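Local coordinates for phosphotriesterase family protein (Listeria monocytogenes serotype 4b str. H7858, PDB 3PNZ) that probably hydrolyses phosphorylated sugar lactones at a two-zinc active site carried by an amidohydrolase-fold barrel, at residues N205-L208 against E209-S212; P222-H225 against K226-A229; E261-E264 against D265-L268. One frame throughout, in Å; residues are numbered along the deposited sequence.

Contact 1: residues N205-L208 against E209-S212; sequences NIPL and EYLS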
loop_
_atom_site.group_PDB
_atom_site.type_symbol
_atom_site.label_atom_id
_atom_site.label_comp_id
_atom_site.label_asym_id
_atom_site.label_seq_id
_atom_site.Cartn_x
_atom_site.Cartn_y
_atom_site.Cartn_z
ATOM N N ASN A 205 9.660 -18.909 5.106
ATOM C CA ASN A 205 10.885 -18.780 4.317
ATOM C C ASN A 205 10.881 -17.602 3.349
ATOM O O ASN A 205 11.363 -17.710 2.205
ATOM C CB ASN A 205 11.168 -20.092 3.587
ATOM C CG ASN A 205 11.346 -21.253 4.551
ATOM O OD1 ASN A 205 12.140 -21.173 5.499
ATOM N ND2 ASN A 205 10.598 -22.333 4.330
ATOM N N ILE A 206 10.360 -16.472 3.824
ATOM C CA ILE A 206 10.308 -15.236 3.039
ATOM C C ILE A 206 11.449 -14.296 3.416
ATOM O O ILE A 206 11.555 -13.860 4.563
ATOM C CB ILE A 206 8.964 -14.485 3.279
ATOM C CG1 ILE A 206 7.763 -15.341 2.854
ATOM C CG2 ILE A 206 8.960 -13.129 2.564
ATOM C CD1 ILE A 206 7.587 -15.491 1.351
ATOM N N PRO A 207 12.329 -13.980 2.451
ATOM C CA PRO A 207 13.334 -12.948 2.723
ATOM C C PRO A 207 12.663 -11.619 3.079
ATOM O O PRO A 207 11.804 -11.137 2.335
ATOM C CB PRO A 207 14.085 -12.830 1.390
ATOM C CG PRO A 207 13.871 -14.176 0.719
ATOM C CD PRO A 207 12.453 -14.551 1.101
ATOM N N LEU A 208 13.060 -11.022 4.196
ATOM C CA LEU A 208 12.323 -9.877 4.723
ATOM C C LEU A 208 12.495 -8.606 3.899
ATOM O O LEU A 208 11.679 -7.674 3.994
ATOM C CB LEU A 208 12.668 -9.652 6.203
ATOM C CG LEU A 208 12.300 -10.902 7.019
ATOM C CD1 LEU A 208 12.868 -10.856 8.421
ATOM C CD2 LEU A 208 10.787 -11.085 7.030
ATOM N N GLU A 209 13.537 -8.558 3.065
ATOM C CA GLU A 209 13.705 -7.404 2.199
ATOM C C GLU A 209 12.690 -7.422 1.051
ATOM O O GLU A 209 12.632 -6.484 0.259
ATOM C CB GLU A 209 15.142 -7.308 1.662
ATOM C CG GLU A 209 15.523 -8.414 0.694
ATOM C CD GLU A 209 16.153 -9.631 1.360
ATOM O OE1 GLU A 209 16.893 -10.364 0.668
ATOM O OE2 GLU A 209 15.920 -9.881 2.564
ATOM N N TYR A 210 11.887 -8.479 0.970
ATOM C CA TYR A 210 10.804 -8.549 -0.015
ATOM C C TYR A 210 9.506 -7.945 0.507
ATOM O O TYR A 210 8.482 -7.962 -0.180
ATOM C CB TYR A 210 10.513 -10.005 -0.402
ATOM C CG TYR A 210 11.630 -10.735 -1.126
ATOM C CD1 TYR A 210 12.794 -10.083 -1.524
ATOM C CD2 TYR A 210 11.509 -12.088 -1.407
ATOM C CE1 TYR A 210 13.815 -10.784 -2.187
ATOM C CE2 TYR A 210 12.517 -12.794 -2.071
ATOM C CZ TYR A 210 13.664 -12.130 -2.453
ATOM O OH TYR A 210 14.665 -12.828 -3.111
ATOM N N LEU A 211 9.549 -7.445 1.737
ATOM C CA LEU A 211 8.354 -6.931 2.406
ATOM C C LEU A 211 8.444 -5.420 2.608
ATOM O O LEU A 211 9.497 -4.912 2.983
ATOM C CB LEU A 211 8.229 -7.599 3.780
ATOM C CG LEU A 211 7.158 -7.046 4.736
ATOM C CD1 LEU A 211 5.756 -7.396 4.246
ATOM C CD2 LEU A 211 7.390 -7.611 6.139
ATOM N N SER A 212 7.353 -4.697 2.347
ATOM C CA SER A 212 7.228 -3.330 2.859
ATOM C C SER A 212 6.117 -3.328 3.897
ATOM O O SER A 212 5.049 -3.905 3.681
ATOM C CB SER A 212 6.925 -2.310 1.757
ATOM O OG SER A 212 5.777 -2.677 1.027
#
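The pyrrolidine ring of Pro207 lies against one face of the Tyr210 phenol, and this is the tight part of the turn. Pro207 CB stands over the middle of the ring, 3.8 Å from its centroid and 9° off the normal, a CH-pi contact, while Pro207 CG comes within 3.4 Å of Tyr210 CE2. Tyrosine CG is anti to its own carbonyl carbon (chi1 -65°), which folds the ring back over the proline. A proline suits the place because its compact, rigid ring presents CH groups to the aromatic face. Beneath the pair runs a short 3-10 turn: Tyr210 N donates to Pro207 O at 3.0 Å, and Leu211 N to Leu208 O at 3.1 Å. The turn carries the chain from helix 194-203, closed by a Schellman motif at Asn205, into strand 211-213 of the barrel, the usual alpha-to-beta return of a TIM-barrel fold. Leu208 and Leu211, both apolar, reach helix 194-203 with their side chains. The looser side is that of Glu209, whose chain bends at chi2 (-91°) and brings its carboxylate back beside the proline, OE2 3.7 Å from Pro207 CB, a grazing contact on the partly exposed side.

Contact 2: residues P222-H225 against K226-A229; sequences PYYH and KQVA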
loop_
_atom_site.group_PDB
_atom_site.type_symbol
_atom_site.label_atom_id
_atom_site.label_comp_id
_atom_site.label_asym_id
_atom_site.label_seq_id
_atom_site.Cartn_x
_atom_site.Cartn_y
_atom_site.Cartn_z
ATOM N N PRO A 222 11.624 4.724 18.203
ATOM C CA PRO A 222 12.937 4.491 17.571
ATOM C C PRO A 222 13.453 3.065 17.743
ATOM O O PRO A 222 13.998 2.490 16.799
ATOM C CB PRO A 222 13.867 5.446 18.320
ATOM C CG PRO A 222 12.977 6.464 18.933
ATOM C CD PRO A 222 11.678 5.791 19.216
ATOM N N TYR A 223 13.304 2.508 18.942
ATOM C CA TYR A 223 13.809 1.172 19.237
ATOM C C TYR A 223 13.092 0.128 18.386
ATOM O O TYR A 223 13.725 -0.729 17.765
ATOM C CB TYR A 223 13.631 0.869 20.721
ATOM C CG TYR A 223 14.237 -0.432 21.181
ATOM C CD1 TYR A 223 15.467 -0.457 21.835
ATOM C CD2 TYR A 223 13.579 -1.638 20.981
ATOM C CE1 TYR A 223 16.021 -1.647 22.269
ATOM C CE2 TYR A 223 14.126 -2.834 21.421
ATOM C CZ TYR A 223 15.340 -2.831 22.063
ATOM O OH TYR A 223 15.868 -4.024 22.492
ATOM N N TYR A 224 11.765 0.213 18.365
ATOM C CA TYR A 224 10.934 -0.645 17.522
ATOM C C TYR A 224 11.259 -0.458 16.043
ATOM O O TYR A 224 11.439 -1.435 15.316
ATOM C CB TYR A 224 9.465 -0.312 17.798
ATOM C CG TYR A 224 8.423 -0.989 16.929
ATOM C CD1 TYR A 224 8.267 -2.373 16.932
ATOM C CD2 TYR A 224 7.541 -0.230 16.162
ATOM C CE1 TYR A 224 7.269 -2.990 16.162
ATOM C CE2 TYR A 224 6.547 -0.831 15.400
ATOM C CZ TYR A 224 6.415 -2.202 15.408
ATOM O OH TYR A 224 5.401 -2.769 14.658
ATOM N N HIS A 225 11.345 0.788 15.588
ATOM C CA HIS A 225 11.671 1.031 14.180
ATOM C C HIS A 225 13.011 0.400 13.790
ATOM O O HIS A 225 13.128 -0.204 12.724
ATOM C CB HIS A 225 11.682 2.526 13.881
ATOM C CG HIS A 225 10.322 3.095 13.647
ATOM N ND1 HIS A 225 10.108 4.433 13.409
ATOM C CD2 HIS A 225 9.104 2.505 13.605
ATOM C CE1 HIS A 225 8.819 4.644 13.219
ATOM N NE2 HIS A 225 8.187 3.490 13.335
ATOM N N LYS A 226 14.004 0.522 14.668
ATOM C CA LYS A 226 15.318 -0.073 14.409
ATOM C C LYS A 226 15.266 -1.604 14.402
ATOM O O LYS A 226 15.938 -2.253 13.589
ATOM C CB LYS A 226 16.348 0.431 15.424
ATOM C CG LYS A 226 17.738 -0.185 15.248
ATOM C CD LYS A 226 18.810 0.671 15.927
ATOM C CE LYS A 226 20.206 0.128 15.628
ATOM N NZ LYS A 226 21.262 0.924 16.316
ATOM N N GLN A 227 14.471 -2.191 15.301
ATOM C CA GLN A 227 14.261 -3.639 15.281
ATOM C C GLN A 227 13.707 -4.084 13.932
ATOM O O GLN A 227 14.150 -5.079 13.358
ATOM C CB GLN A 227 13.279 -4.073 16.369
ATOM C CG GLN A 227 13.807 -4.100 17.792
ATOM C CD GLN A 227 12.692 -4.482 18.760
ATOM O OE1 GLN A 227 11.693 -3.769 18.876
ATOM N NE2 GLN A 227 12.849 -5.612 19.440
ATOM N N VAL A 228 12.713 -3.358 13.437
ATOM C CA VAL A 228 12.117 -3.699 12.149
ATOM C C VAL A 228 13.128 -3.488 11.026
ATOM O O VAL A 228 13.310 -4.353 10.168
ATOM C CB VAL A 228 10.844 -2.883 11.881
ATOM C CG1 VAL A 228 10.325 -3.132 10.475
ATOM C CG2 VAL A 228 9.775 -3.258 12.897
ATOM N N ALA A 229 13.785 -2.338 11.042
ATOM C CA ALA A 229 14.714 -1.986 9.963
ATOM C C ALA A 229 15.872 -2.976 9.837
ATOM O O ALA A 229 16.358 -3.240 8.737
ATOM C CB ALA A 229 15.248 -0.580 10.169
#
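Four consecutive alpha-helical (i+4 to i) backbone hydrogen bonds run through helix 222-229, from Lys226 N to Pro222 O (2.9 Å) through to Ala229 N to His225 O (2.8 Å), all with N-H...O angles near 160°. This is the helix of a beta-alpha-beta unit between barrel strands 211-213 and 234-237. Proline suits its first turn, where a backbone nitrogen without a hydrogen costs no helical bond. On the outer side, Gln227 runs extended past the Tyr223 ring, its amide carbon CD 3.4 Å from Tyr223 CE2, the amide and ring planes 61° apart. Tyr223 can meet it because its CG is anti to the backbone N (chi1 -174°), which swings the ring toward the following turn. Tyr224 takes the same first torsion but turns to the protein, its hydroxyl hydrogen-bonding with Gly191 O and Ala194 N near the start of helix 194-203. His225 faces inward too, NE2 bonded to Met216 O and its ring against Phe237, so a buried polar atom is satisfied. Small Ala229 fits close to Leu258 and Met235, and beta-branched Val228 packs on Ala194 and Leu195 of helix 194-203. Val228 CG2 lies over one face of Tyr224, toward the ring's rim, 4.1 Å from CE1.

Contact 3: residues E261-E264 against D265-L268; sequences EGFE and DQIL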
loop_
_atom_site.group_PDB
_atom_site.type_symbol
_atom_site.label_atom_id
_atom_site.label_comp_id
_atom_site.label_asym_id
_atom_site.label_seq_id
_atom_site.Cartn_x
_atom_site.Cartn_y
_atom_site.Cartn_z
ATOM N N GLU A 261 20.674 6.061 11.482
ATOM C CA GLU A 261 21.113 4.730 11.873
ATOM C C GLU A 261 21.495 3.859 10.672
ATOM O O GLU A 261 21.827 2.683 10.836
ATOM C CB GLU A 261 20.044 4.042 12.731
ATOM C CG GLU A 261 19.866 4.699 14.098
ATOM C CD GLU A 261 21.033 4.415 15.035
ATOM O OE1 GLU A 261 21.487 3.254 15.093
ATOM O OE2 GLU A 261 21.501 5.348 15.717
ATOM N N GLY A 262 21.441 4.444 9.477
ATOM C CA GLY A 262 21.919 3.783 8.270
ATOM C C GLY A 262 20.862 3.084 7.429
ATOM O O GLY A 262 21.189 2.266 6.569
ATOM N N PHE A 263 19.593 3.400 7.669
ATOM C CA PHE A 263 18.506 2.696 7.001
ATOM C C PHE A 263 17.788 3.520 5.934
ATOM O O PHE A 263 16.650 3.219 5.579
ATOM C CB PHE A 263 17.495 2.195 8.050
ATOM C CG PHE A 263 18.092 1.260 9.059
ATOM C CD1 PHE A 263 18.468 -0.025 8.695
ATOM C CD2 PHE A 263 18.280 1.658 10.377
ATOM C CE1 PHE A 263 19.025 -0.902 9.627
ATOM C CE2 PHE A 263 18.832 0.787 11.309
ATOM C CZ PHE A 263 19.203 -0.490 10.937
ATOM N N GLU A 264 18.447 4.542 5.395
ATOM C CA GLU A 264 17.769 5.424 4.449
ATOM C C GLU A 264 17.232 4.697 3.214
ATOM O O GLU A 264 16.268 5.148 2.600
ATOM C CB GLU A 264 18.674 6.586 4.031
ATOM C CG GLU A 264 19.851 6.181 3.152
ATOM C CD GLU A 264 20.906 7.270 3.101
ATOM O OE1 GLU A 264 21.299 7.763 4.181
ATOM O OE2 GLU A 264 21.333 7.641 1.987
ATOM N N ASP A 265 17.850 3.577 2.847
ATOM C CA ASP A 265 17.463 2.866 1.633
ATOM C C ASP A 265 16.182 2.048 1.818
ATOM O O ASP A 265 15.696 1.409 0.881
ATOM C CB ASP A 265 18.589 1.929 1.194
ATOM C CG ASP A 265 19.826 2.671 0.716
ATOM O OD1 ASP A 265 19.718 3.857 0.348
ATOM O OD2 ASP A 265 20.910 2.045 0.700
ATOM N N GLN A 266 15.641 2.048 3.036
ATOM C CA GLN A 266 14.465 1.231 3.328
ATOM C C GLN A 266 13.195 2.050 3.537
ATOM O O GLN A 266 12.120 1.483 3.752
ATOM C CB GLN A 266 14.721 0.335 4.544
ATOM C CG GLN A 266 15.666 -0.818 4.233
ATOM C CD GLN A 266 16.291 -1.422 5.476
ATOM O OE1 GLN A 266 17.508 -1.368 5.657
ATOM N NE2 GLN A 266 15.462 -2.006 6.340
ATOM N N ILE A 267 13.321 3.372 3.467
ATOM C CA ILE A 267 12.189 4.268 3.743
ATOM C C ILE A 267 11.311 4.540 2.513
ATOM O O ILE A 267 11.805 4.898 1.437
ATOM C CB ILE A 267 12.677 5.584 4.369
ATOM C CG1 ILE A 267 13.348 5.280 5.713
ATOM C CG2 ILE A 267 11.508 6.576 4.527
ATOM C CD1 ILE A 267 14.146 6.413 6.274
ATOM N N LEU A 268 10.005 4.344 2.673
ATOM C CA LEU A 268 9.030 4.689 1.639
ATOM C C LEU A 268 8.068 5.708 2.220
ATOM O O LEU A 268 7.878 5.752 3.435
ATOM C CB LEU A 268 8.240 3.457 1.206
ATOM C CG LEU A 268 9.029 2.274 0.646
ATOM C CD1 LEU A 268 8.103 1.078 0.440
ATOM C CD2 LEU A 268 9.723 2.691 -0.647
HETATM O O HOH W 1 20.234 2.165 3.981
#
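Phe263 lies alongside the side chain of Gln266, both pointing the same way, and the amide oxygen comes to the edge of the ring: Gln266 OE1 is 3.5 Å from Phe263 CD1, in the plane of the phenyl group. From that in-plane position the oxygen meets the weakly positive C-H rim rather than the electron-rich face. The amide itself is turned almost square to the ring, the planes 86° apart. Glutamine suits the place because its amide has two kinds of end: NE2 is held by Ala229 O and Ala233 O, which fixes the rotation of the group and leaves OE1 toward the ring. Under these side chains the backbone makes a type I beta turn, with Gln266 N donating to Phe263 O at 3.0 Å in a nearly straight bond, the nitrogen standing well above the carbonyl plane. A water bridges across it, giving a hydrogen to Gly262 O (2.8 Å) and accepting one from Asp265 N (3.0 Å). Gly262, at positive phi, closes helix 248-260 in a Schellman motif, where a side chain would press on the preceding carbonyl oxygen. On the other flank Glu264 and Asp265 run side by side, carboxylate planes 88° apart, with Glu264 OE2 4.4 Å from Asp265 OD1. Glu264 CG sits between its backbone N and carbonyl carbon (chi1 70°), which brings it against Asp265 N and OD1 and sends the two carboxylates the same way. Both oxygens form salt bridges with Lys316 NZ, which probably offsets the repulsion of like charges. The turn thus joins helix 248-260 to barrel strand 267-269: Phe263 packs on Leu258, Ile267 is buried between Ile255 and Val259 of that helix and Phe317 of helix 310-325, and Asn321 ND2 of the latter bonds to Glu264 O and Ile267 O.

The contacts follow one another along the second half of the barrel, 1 and 3 each leading from a helix into a strand of the same parallel sheet, 2 forming a helix between them. Contacts 2 and 3 are the most closely joined, their centres about 11 Å apart: Lys226 NZ makes a salt bridge to Glu261 OE1 at 2.6 Å, and Ala229 CB packs on Phe263 CG at 3.6 Å. Contacts 1 and 3 meet through Ser212 CB and Leu268 CD1, 3.8 Å apart. None of their residues binds zinc, but strands 211-213 and 267-269 lead to the zinc ligands His215 and Asp272; the side chains of Leu211 and Tyr224 lie about 12 and 13 Å from a zinc ion.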